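Local coordinates for inactivation-no-after-potential D protein (Drosophila melanogaster, PDB 2QKV) that serves as a scaffolding protein in Drosophila phototransduction, its PDZ domains probably holding signalling partners together at the photoreceptor membrane, at residues Ser27-Ile31 and Gly32-Ala36. The protein carries 1 engineered substitution. Residues are numbered along the deposited sequence; the frame is centred on the assembly and turned at random.
Sequences SPNEI and GCTIA
A tight beta hairpin of the PDZ domain links strands 24-28 and 33-38. S27 and T34 form a hydrogen-bonded antiparallel pair. S27 N donates to T34 O at 2.9 Å, and T34 N donates to S27 O at 2.8 Å. S27 O also takes a CA-H...O contact from C33 CA at 3.5 Å. P28 and C33 are the next, non-hydrogen-bonded pair. Their side chains share a face that packs on F69 of helix 69-77. C33 also touches S72, probably the engineered serine.

E30 and I31 have the backbone angles of a type I turn. N29 N donates to G32 O at 2.9 Å. The return bond, G32 N to N29 O at 3.3 Å, is weak. With CG between its backbone N and carbonyl carbon (chi1 62°), N29 turns its amide back over the turn. N29 CG lies 3.3 Å from G32 O, and the N29 and T34 side chains cross at about a right angle. Cut back to an alanine, N29 would probably leave a gap over G32 and beside the T34 side chain. At G32 the backbone angles call for glycine, since a CB would clash with I31 O.

S27 and T34 put their side chains on the other face. There S27 OG makes a weak hydrogen bond to T34 OG1 of the second subunit. The arrangement is a beta hairpin closed by a type I turn, joining the second and third strands of a PDZ fold.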
ATOM      1  N   SER A  27      14.461  -2.644   5.467  1.00 11.52           N
ATOM      2  CA  SER A  27      13.503  -3.071   4.447  1.00 14.91           C
ATOM      3  C   SER A  27      12.184  -2.409   4.845  1.00 13.54           C
ATOM      4  O   SER A  27      11.652  -2.703   5.923  1.00 15.84           O
ATOM      5  CB  SER A  27      13.369  -4.596   4.493  1.00 18.70           C
ATOM      6  OG  SER A  27      12.383  -5.070   3.588  1.00 23.47           O
ATOM      7  N   PRO A  28      11.626  -1.525   4.000  1.00 11.47           N
ATOM      8  CA  PRO A  28      10.368  -0.881   4.392  1.00 10.48           C
ATOM      9  C   PRO A  28       9.122  -1.748   4.314  1.00 10.35           C
ATOM     10  O   PRO A  28       9.019  -2.639   3.476  1.00 11.90           O
ATOM     11  CB  PRO A  28      10.278   0.303   3.437  1.00 12.00           C
ATOM     12  CG  PRO A  28      10.848  -0.289   2.161  1.00 11.06           C
ATOM     13  CD  PRO A  28      12.051  -1.067   2.655  1.00  9.51           C
ATOM     14  N   ASN A  29       8.189  -1.483   5.216  1.00 10.27           N
ATOM     15  CA  ASN A  29       6.907  -2.161   5.213  1.00  9.49           C
ATOM     16  C   ASN A  29       5.870  -1.232   5.826  1.00  9.77           C
ATOM     17  O   ASN A  29       6.208  -0.134   6.298  1.00 10.28           O
ATOM     18  CB  ASN A  29       6.975  -3.546   5.897  1.00  9.00           C
ATOM     19  CG  ASN A  29       7.345  -3.486   7.357  1.00 10.64           C
ATOM     20  OD1 ASN A  29       8.355  -4.063   7.781  1.00 15.04           O
ATOM     21  ND2 ASN A  29       6.528  -2.822   8.141  1.00  7.88           N
ATOM     22  N   GLU A  30       4.602  -1.634   5.809  1.00 10.05           N
ATOM     23  CA  GLU A  30       3.556  -0.768   6.313  1.00 11.88           C
ATOM     24  C   GLU A  30       3.672  -0.300   7.755  1.00 10.61           C
ATOM     25  O   GLU A  30       3.244   0.813   8.065  1.00 11.34           O
ATOM     26  CB  GLU A  30       2.185  -1.407   6.087  1.00 16.90           C
ATOM     27  CG  GLU A  30       1.649  -1.245   4.661  1.00 23.49           C
ATOM     28  CD  GLU A  30       1.564   0.215   4.217  1.00 27.10           C
ATOM     29  OE1 GLU A  30       1.146   1.078   5.021  1.00 29.25           O
ATOM     30  OE2 GLU A  30       1.905   0.497   3.047  1.00 31.45           O
ATOM     31  N   ILE A  31       4.237  -1.116   8.636  1.00 11.24           N
ATOM     32  CA  ILE A  31       4.336  -0.663  10.022  1.00 11.24           C
ATOM     33  C   ILE A  31       5.679  -0.058  10.427  1.00 11.02           C
ATOM     34  O   ILE A  31       5.779   0.558  11.477  1.00 10.72           O
ATOM     35  CB  ILE A  31       3.962  -1.769  11.058  1.00 13.10           C
ATOM     36  CG1 ILE A  31       5.067  -2.802  11.193  1.00 12.59           C
ATOM     37  CG2 ILE A  31       2.647  -2.429  10.664  1.00 15.42           C
ATOM     38  CD1 ILE A  31       4.925  -3.641  12.475  1.00 13.06           C
ATOM     39  N   GLY A  32       6.702  -0.208   9.598  1.00  9.97           N
ATOM     40  CA  GLY A  32       7.990   0.354   9.960  1.00  9.14           C
ATOM     41  C   GLY A  32       9.072  -0.197   9.069  1.00  9.07           C
ATOM     42  O   GLY A  32       8.820  -0.599   7.934  1.00 10.67           O
ATOM     43  N   CYS A  33      10.284  -0.231   9.596  1.00  7.38           N
ATOM     44  CA  CYS A  33      11.414  -0.741   8.837  1.00  8.38           C
ATOM     45  C   CYS A  33      12.003  -1.997   9.445  1.00  7.13           C
ATOM     46  O   CYS A  33      12.473  -1.987  10.585  1.00  7.58           O
ATOM     47  CB  CYS A  33      12.506   0.318   8.730  1.00  7.63           C
ATOM     48  SG  CYS A  33      12.095   1.693   7.644  1.00 11.23           S
ATOM     49  N   THR A  34      11.969  -3.088   8.691  1.00  8.44           N
ATOM     50  CA  THR A  34      12.522  -4.346   9.166  1.00  9.00           C
ATOM     51  C   THR A  34      14.034  -4.315   9.065  1.00  8.08           C
ATOM     52  O   THR A  34      14.603  -3.800   8.099  1.00 10.25           O
ATOM     53  CB  THR A  34      12.009  -5.551   8.340  1.00 10.88           C
ATOM     54  OG1 THR A  34      10.605  -5.709   8.561  1.00 11.69           O
ATOM     55  CG2 THR A  34      12.727  -6.846   8.746  1.00 13.25           C
ATOM     56  N   ILE A  35      14.685  -4.856  10.083  1.00  8.40           N
ATOM     57  CA  ILE A  35      16.128  -4.947  10.060  1.00  9.09           C
ATOM     58  C   ILE A  35      16.404  -6.212   9.242  1.00 11.68           C
ATOM     59  O   ILE A  35      16.316  -7.324   9.749  1.00 11.56           O
ATOM     60  CB  ILE A  35      16.696  -5.064  11.491  1.00  8.89           C
ATOM     61  CG1 ILE A  35      16.361  -3.785  12.264  1.00  9.67           C
ATOM     62  CG2 ILE A  35      18.212  -5.298  11.443  1.00 11.61           C
ATOM     63  CD1 ILE A  35      16.723  -3.813  13.743  1.00 10.01           C
ATOM     64  N   ALA A  36      16.694  -6.018   7.954  1.00 12.55           N
ATOM     65  CA  ALA A  36      16.969  -7.126   7.038  1.00 15.88           C
ATOM     66  C   ALA A  36      18.308  -7.780   7.359  1.00 17.90           C
ATOM     67  O   ALA A  36      18.513  -8.966   7.081  1.00 21.25           O
ATOM     68  CB  ALA A  36      16.963  -6.624   5.594  1.00 15.81           C
TER